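Local coordinates for peptidase M16 C-terminal domain-containing protein (PDB 3D3Y) that is of unknown function but belongs to the M16 metallopeptidase family, carrying a domain of the inactive type, and may bind a metal ion, at residues Ala129-Phe132 with Gln133-Lys136; Ser307-Phe311 with Arg312-Thr316. All coordinates share one frame; numbering follows the deposited sequence.

In the fold
Two local contacts lie on opposite sides of the chain's centre, about 36 Å apart between centres and about 23 Å between nearest atoms, so neither touches the other. Interaction 1 comes first along the chain, in the opening turns of helix 129-148, which packs against helices 40-52 and 185-198 in the half of the protein built round the six-stranded mixed sheet. Interaction 2 is the turn end of the hairpin 303-309/314-321, at one side of the five-stranded mixed sheet. Two separate alpha/beta units of this kind are consistent with the M16 family; helix 150-162, next after helix 129-148, reaches the hairpin through Gln159.

Interaction 1: Ala129-Phe132 with Gln133-Lys136; sequences AETF and QREK
From Ala129 to Lys136 the backbone runs as a regular alpha helix, closed by four successive i to i+4 bonds: Gln133 N to Ala129 O, Arg134 N to Glu130 O, Glu135 N to Thr131 O and Lys136 N to Phe132 O. These are the first two turns of helix 129-148, and the side chains one turn apart pair along them. Glu130 and Arg134 form an i to i+4 salt bridge that is long and weak: OE2 of Glu130 lies 3.4 Å from NE and 3.4 Å from NH1 of Arg134. The oxygen sits at the guanidinium edge, in its plane, while the carboxylate itself is turned 69° from that plane. A bend at chi3 (37°) folds the end of Arg134 back toward the preceding turn, where NE and NH1 can both reach this one oxygen. On the same guanidinium, NH2 meets OE2 of Glu135 at a much shorter 2.8 Å and also bonds to Thr52 of helix 40-52. The positive group is thus shared between two carboxylates, which probably helps to hold Glu135, a buried residue, as an anion. Thr131 turns its own hydroxyl to Glu128 and Asn53, with NH1 of Arg134 3.6 Å from OG1. Across the helix, Phe132 is buried, touching Leu45 of helix 40-52 and Ala185 and Leu188 of helix 185-198. Lys136 passes obliquely by this ring in a fully extended chain, chi1 to chi4 all near 180°, which carries NZ beyond the aromatic group to the carbonyl oxygens of Ala181 and Glu183. The aliphatic part supplies the apolar touch, CD of Lys136 lying 3.7 Å from CE2 of Phe132.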
ATOM      1  N   ALA A 129       0.124  23.251  19.263  1.00 33.28           N
ATOM      2  CA  ALA A 129      -0.979  22.555  19.940  1.00 34.75           C
ATOM      3  C   ALA A 129      -2.301  22.579  19.170  1.00 35.55           C
ATOM      4  O   ALA A 129      -3.025  21.573  19.108  1.00 35.73           O
ATOM      5  CB  ALA A 129      -1.180  23.134  21.345  1.00 35.07           C
ATOM      6  N   GLU A 130      -2.646  23.725  18.590  1.00 36.25           N
ATOM      7  CA  GLU A 130      -3.900  23.797  17.871  1.00 36.71           C
ATOM      8  C   GLU A 130      -3.838  22.850  16.719  1.00 35.70           C
ATOM      9  O   GLU A 130      -4.781  22.088  16.463  1.00 34.92           O
ATOM     10  CB  GLU A 130      -4.184  25.206  17.361  1.00 38.04           C
ATOM     11  CG  GLU A 130      -5.624  25.363  16.862  1.00 43.72           C
ATOM     12  CD  GLU A 130      -5.723  25.979  15.454  1.00 51.76           C
ATOM     13  OE1 GLU A 130      -5.505  27.218  15.332  1.00 51.83           O
ATOM     14  OE2 GLU A 130      -6.039  25.209  14.482  1.00 55.83           O
ATOM     15  N   THR A 131      -2.709  22.880  16.016  1.00 35.33           N
ATOM     16  CA  THR A 131      -2.540  22.056  14.831  1.00 33.99           C
ATOM     17  C   THR A 131      -2.557  20.593  15.234  1.00 33.82           C
ATOM     18  O   THR A 131      -3.195  19.763  14.564  1.00 33.27           O
ATOM     19  CB  THR A 131      -1.200  22.348  14.087  1.00 35.13           C
ATOM     20  OG1 THR A 131      -1.197  23.692  13.572  1.00 34.13           O
ATOM     21  CG2 THR A 131      -1.002  21.361  12.948  1.00 34.84           C
ATOM     22  N   PHE A 132      -1.870  20.271  16.330  1.00 32.27           N
ATOM     23  CA  PHE A 132      -1.785  18.891  16.760  1.00 32.01           C
ATOM     24  C   PHE A 132      -3.157  18.317  17.122  1.00 32.05           C
ATOM     25  O   PHE A 132      -3.526  17.225  16.714  1.00 31.49           O
ATOM     26  CB  PHE A 132      -0.850  18.716  17.982  1.00 32.24           C
ATOM     27  CG  PHE A 132      -0.783  17.297  18.414  1.00 32.88           C
ATOM     28  CD1 PHE A 132       0.020  16.411  17.700  1.00 32.14           C
ATOM     29  CD2 PHE A 132      -1.629  16.809  19.434  1.00 34.31           C
ATOM     30  CE1 PHE A 132       0.051  15.070  18.028  1.00 31.03           C
ATOM     31  CE2 PHE A 132      -1.609  15.450  19.776  1.00 32.60           C
ATOM     32  CZ  PHE A 132      -0.772  14.588  19.064  1.00 32.07           C
ATOM     33  N   GLN A 133      -3.899  19.037  17.945  1.00 32.90           N
ATOM     34  CA  GLN A 133      -5.201  18.544  18.370  1.00 34.72           C
ATOM     35  C   GLN A 133      -6.170  18.369  17.194  1.00 34.77           C
ATOM     36  O   GLN A 133      -6.871  17.350  17.116  1.00 35.16           O
ATOM     37  CB  GLN A 133      -5.757  19.491  19.420  1.00 35.79           C
ATOM     38  CG  GLN A 133      -7.231  19.365  19.776  1.00 41.52           C
ATOM     39  CD  GLN A 133      -7.783  20.746  20.058  1.00 49.95           C
ATOM     40  OE1 GLN A 133      -7.954  21.558  19.122  1.00 55.72           O
ATOM     41  NE2 GLN A 133      -8.009  21.055  21.339  1.00 50.10           N
ATOM     42  N   ARG A 134      -6.202  19.349  16.286  1.00 33.95           N
ATOM     43  CA  ARG A 134      -7.005  19.257  15.072  1.00 34.99           C
ATOM     44  C   ARG A 134      -6.679  18.003  14.260  1.00 34.26           C
ATOM     45  O   ARG A 134      -7.600  17.266  13.863  1.00 34.29           O
ATOM     46  CB  ARG A 134      -6.830  20.499  14.200  1.00 34.29           C
ATOM     47  CG  ARG A 134      -7.509  20.378  12.800  1.00 37.15           C
ATOM     48  CD  ARG A 134      -7.667  21.740  12.087  1.00 39.18           C
ATOM     49  NE  ARG A 134      -6.532  22.659  12.312  1.00 47.95           N
ATOM     50  CZ  ARG A 134      -5.356  22.613  11.679  1.00 51.28           C
ATOM     51  NH1 ARG A 134      -4.415  23.506  11.979  1.00 53.11           N
ATOM     52  NH2 ARG A 134      -5.110  21.690  10.750  1.00 52.44           N
ATOM     53  N   GLU A 135      -5.391  17.755  14.005  1.00 32.44           N
ATOM     54  CA  GLU A 135      -4.995  16.594  13.174  1.00 32.77           C
ATOM     55  C   GLU A 135      -5.228  15.252  13.868  1.00 31.82           C
ATOM     56  O   GLU A 135      -5.566  14.249  13.217  1.00 32.50           O
ATOM     57  CB  GLU A 135      -3.529  16.693  12.722  1.00 32.20           C
ATOM     58  CG  GLU A 135      -3.242  17.821  11.709  1.00 35.02           C
ATOM     59  CD  GLU A 135      -4.277  17.879  10.600  1.00 37.98           C
ATOM     60  OE1 GLU A 135      -4.672  16.819  10.089  1.00 40.05           O
ATOM     61  OE2 GLU A 135      -4.733  18.989  10.254  1.00 41.49           O
ATOM     62  N   LYS A 136      -5.047  15.239  15.187  1.00 31.38           N
ATOM     63  CA  LYS A 136      -5.333  14.048  15.987  1.00 31.44           C
ATOM     64  C   LYS A 136      -6.845  13.700  15.897  1.00 31.98           C
ATOM     65  O   LYS A 136      -7.210  12.548  15.625  1.00 31.63           O
ATOM     66  CB  LYS A 136      -4.914  14.255  17.434  1.00 30.33           C
ATOM     67  CG  LYS A 136      -5.086  12.982  18.302  1.00 33.04           C
ATOM     68  CD  LYS A 136      -4.516  13.149  19.726  1.00 30.56           C
ATOM     69  CE  LYS A 136      -4.782  11.887  20.558  1.00 31.39           C
ATOM     70  NZ  LYS A 136      -4.181  12.007  21.958  1.00 29.05           N
TER

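Interaction 2: Ser307-Phe311 with Arg312-Thr316; sequences SIDTF and RGFMT. With ACT (acetate ion), chain E.
OD1 of Asp309 is gripped by two backbone N-H groups of the hairpin turn, from Phe311 N at 2.8 Å and from Arg312 N at 2.9 Å. The first bond makes an Asx turn and comes in nearly along the C-O direction; the second arrives from above the carboxylate plane, 57° out of it. With CG of Asp309 anti to its own N (chi1 177°), the carboxylate is carried over the turn, and its other oxygen can take the arginine. NE of Arg312 gives OD2 of Asp309 a straight salt-bridge bond of 2.9 Å (172° at the hydrogen), the oxygen lying within the guanidinium plane. NH2 goes on to Gln159 of helix 150-162 and NH1 to Gln169 in the segment that follows that helix. Where strand 314-321 begins, a G1 beta bulge sets Gly313 N and Phe314 N on the one carbonyl oxygen of Asp309, both bonds weak, with Gly313 at positive phi. Farther from the turn, Ser307 and Thr316 form a hydrogen-bonded antiparallel pair. Beside Asp309 on the sheet, the Phe314 ring brings CE2 to 3.6 Å from Asp309 CB and also meets Tyr162 and Phe163. On the reverse face, CG2 of Ile308 presses tightly on CG of selenomethionine Met315. An acetate, probably from the crystallisation liquor, rests along the Ser307, Asp309 and Phe314 side, with OXT over a face of the Phe314 ring. Its other oxygen, O, accepts a 2.8 Å hydrogen bond from Thr316 OG1, which in turn accepts one from a water that also bonds Ser307 OG.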
ATOM      1  N   SER A 307      -8.324 -11.839  -3.164  1.00 33.56           N
ATOM      2  CA  SER A 307      -7.271 -10.832  -3.344  1.00 34.01           C
ATOM      3  C   SER A 307      -5.996 -11.504  -2.903  1.00 32.71           C
ATOM      4  O   SER A 307      -6.040 -12.384  -2.045  1.00 33.13           O
ATOM      5  CB  SER A 307      -7.482  -9.646  -2.400  1.00 34.49           C
ATOM      6  OG  SER A 307      -8.707  -9.023  -2.697  1.00 39.10           O
ATOM      7  N   ILE A 308      -4.874 -11.057  -3.457  1.00 32.02           N
ATOM      8  CA  ILE A 308      -3.528 -11.578  -3.116  1.00 31.56           C
ATOM      9  C   ILE A 308      -2.578 -10.460  -2.653  1.00 31.42           C
ATOM     10  O   ILE A 308      -2.725  -9.309  -3.048  1.00 30.60           O
ATOM     11  CB  ILE A 308      -2.851 -12.349  -4.286  1.00 31.19           C
ATOM     12  CG1 ILE A 308      -2.819 -11.480  -5.562  1.00 32.51           C
ATOM     13  CG2 ILE A 308      -3.586 -13.655  -4.512  1.00 33.60           C
ATOM     14  CD1 ILE A 308      -1.946 -12.081  -6.779  1.00 30.93           C
ATOM     15  N   ASP A 309      -1.600 -10.830  -1.825  1.00 31.73           N
ATOM     16  CA  ASP A 309      -0.563  -9.934  -1.401  1.00 31.08           C
ATOM     17  C   ASP A 309       0.729 -10.721  -1.589  1.00 31.25           C
ATOM     18  O   ASP A 309       0.999 -11.698  -0.869  1.00 30.87           O
ATOM     19  CB  ASP A 309      -0.795  -9.560   0.070  1.00 32.14           C
ATOM     20  CG  ASP A 309       0.288  -8.652   0.650  1.00 33.29           C
ATOM     21  OD1 ASP A 309       1.458  -8.690   0.215  1.00 32.93           O
ATOM     22  OD2 ASP A 309      -0.045  -7.908   1.607  1.00 38.77           O
ATOM     23  N   THR A 310       1.511 -10.290  -2.570  1.00 30.83           N
ATOM     24  CA  THR A 310       2.745 -10.981  -2.970  1.00 30.94           C
ATOM     25  C   THR A 310       3.974 -10.398  -2.261  1.00 30.66           C
ATOM     26  O   THR A 310       5.133 -10.688  -2.640  1.00 30.20           O
ATOM     27  CB  THR A 310       2.937 -10.909  -4.512  1.00 30.69           C
ATOM     28  OG1 THR A 310       3.017  -9.537  -4.902  1.00 31.96           O
ATOM     29  CG2 THR A 310       1.725 -11.508  -5.221  1.00 31.13           C
ATOM     30  N   PHE A 311       3.735  -9.560  -1.251  1.00 30.57           N
ATOM     31  CA  PHE A 311       4.793  -9.140  -0.331  1.00 31.20           C
ATOM     32  C   PHE A 311       4.684  -9.783   1.078  1.00 30.84           C
ATOM     33  O   PHE A 311       5.677  -9.862   1.815  1.00 30.22           O
ATOM     34  CB  PHE A 311       4.895  -7.596  -0.310  1.00 33.01           C
ATOM     35  CG  PHE A 311       5.344  -7.014  -1.659  1.00 33.40           C
ATOM     36  CD1 PHE A 311       6.637  -6.544  -1.829  1.00 37.01           C
ATOM     37  CD2 PHE A 311       4.491  -7.017  -2.759  1.00 36.41           C
ATOM     38  CE1 PHE A 311       7.058  -6.040  -3.081  1.00 37.41           C
ATOM     39  CE2 PHE A 311       4.919  -6.545  -4.017  1.00 33.55           C
ATOM     40  CZ  PHE A 311       6.182  -6.046  -4.162  1.00 34.78           C
ATOM     41  N   ARG A 312       3.499 -10.281   1.424  1.00 30.73           N
ATOM     42  CA  ARG A 312       3.300 -10.954   2.713  1.00 31.04           C
ATOM     43  C   ARG A 312       2.870 -12.420   2.546  1.00 31.07           C
ATOM     44  O   ARG A 312       2.578 -13.076   3.540  1.00 31.82           O
ATOM     45  CB  ARG A 312       2.301 -10.185   3.621  1.00 30.41           C
ATOM     46  CG  ARG A 312       2.759  -8.792   4.011  1.00 30.28           C
ATOM     47  CD  ARG A 312       1.810  -8.110   4.990  1.00 30.65           C
ATOM     48  NE  ARG A 312       0.494  -7.844   4.432  1.00 36.40           N
ATOM     49  CZ  ARG A 312      -0.547  -7.474   5.175  1.00 37.76           C
ATOM     50  NH1 ARG A 312      -0.408  -7.349   6.496  1.00 38.46           N
ATOM     51  NH2 ARG A 312      -1.706  -7.230   4.606  1.00 36.46           N
ATOM     52  N   GLY A 313       2.814 -12.914   1.303  1.00 31.70           N
ATOM     53  CA  GLY A 313       2.601 -14.355   1.002  1.00 31.86           C
ATOM     54  C   GLY A 313       1.281 -14.981   1.454  1.00 32.16           C
ATOM     55  O   GLY A 313       1.251 -16.105   1.968  1.00 32.50           O
ATOM     56  N   PHE A 314       0.192 -14.281   1.198  1.00 33.29           N
ATOM     57  CA  PHE A 314      -1.117 -14.732   1.596  1.00 33.94           C
ATOM     58  C   PHE A 314      -2.172 -14.228   0.630  1.00 34.91           C
ATOM     59  O   PHE A 314      -1.925 -13.351  -0.212  1.00 34.50           O
ATOM     60  CB  PHE A 314      -1.405 -14.399   3.070  1.00 33.61           C
ATOM     61  CG  PHE A 314      -1.971 -13.021   3.312  1.00 34.55           C
ATOM     62  CD1 PHE A 314      -3.257 -12.886   3.804  1.00 34.85           C
ATOM     63  CD2 PHE A 314      -1.212 -11.862   3.103  1.00 34.67           C
ATOM     64  CE1 PHE A 314      -3.809 -11.621   4.054  1.00 34.15           C
ATOM     65  CE2 PHE A 314      -1.759 -10.587   3.346  1.00 35.98           C
ATOM     66  CZ  PHE A 314      -3.056 -10.468   3.813  1.00 35.13           C
HETATM   67  N   MSE A 315      -3.350 -14.813   0.711  1.00 35.41           N
HETATM   68  CA  MSE A 315      -4.465 -14.635  -0.206  1.00 39.32           C
HETATM   69  C   MSE A 315      -5.687 -14.626   0.685  1.00 36.07           C
HETATM   70  O   MSE A 315      -5.701 -15.363   1.611  1.00 34.55           O
HETATM   71  CB  MSE A 315      -4.538 -15.883  -1.082  1.00 38.86           C
HETATM   72  CG  MSE A 315      -5.129 -15.795  -2.427  1.00 41.31           C
HETATM   73 SE   MSE A 315      -6.586 -16.924  -2.834  0.70 53.02          SE
HETATM   74  CE  MSE A 315      -7.535 -16.699  -1.341  1.00 24.82           C
ATOM     75  N   THR A 316      -6.699 -13.813   0.386  1.00 35.51           N
ATOM     76  CA  THR A 316      -7.927 -13.771   1.193  1.00 34.94           C
ATOM     77  C   THR A 316      -9.144 -13.910   0.294  1.00 34.75           C
ATOM     78  O   THR A 316      -9.096 -13.556  -0.910  1.00 34.47           O
ATOM     79  CB  THR A 316      -8.084 -12.450   1.963  1.00 36.09           C
ATOM     80  OG1 THR A 316      -8.283 -11.392   1.032  1.00 36.54           O
ATOM     81  CG2 THR A 316      -6.873 -12.136   2.826  1.00 33.61           C
TER
HETATM   82  C   ACT E 426      -5.465  -8.990   0.887  1.00 43.79           C
HETATM   83  O   ACT E 426      -6.698  -9.057   1.171  1.00 43.01           O
HETATM   84  OXT ACT E 426      -4.930  -9.953   0.245  1.00 43.25           O
HETATM   85  CH3 ACT E 426      -4.670  -7.802   1.322  1.00 43.19           C
HETATM   86  O   HOH W   1     -10.385 -10.518  -0.810  1.00 32.97           O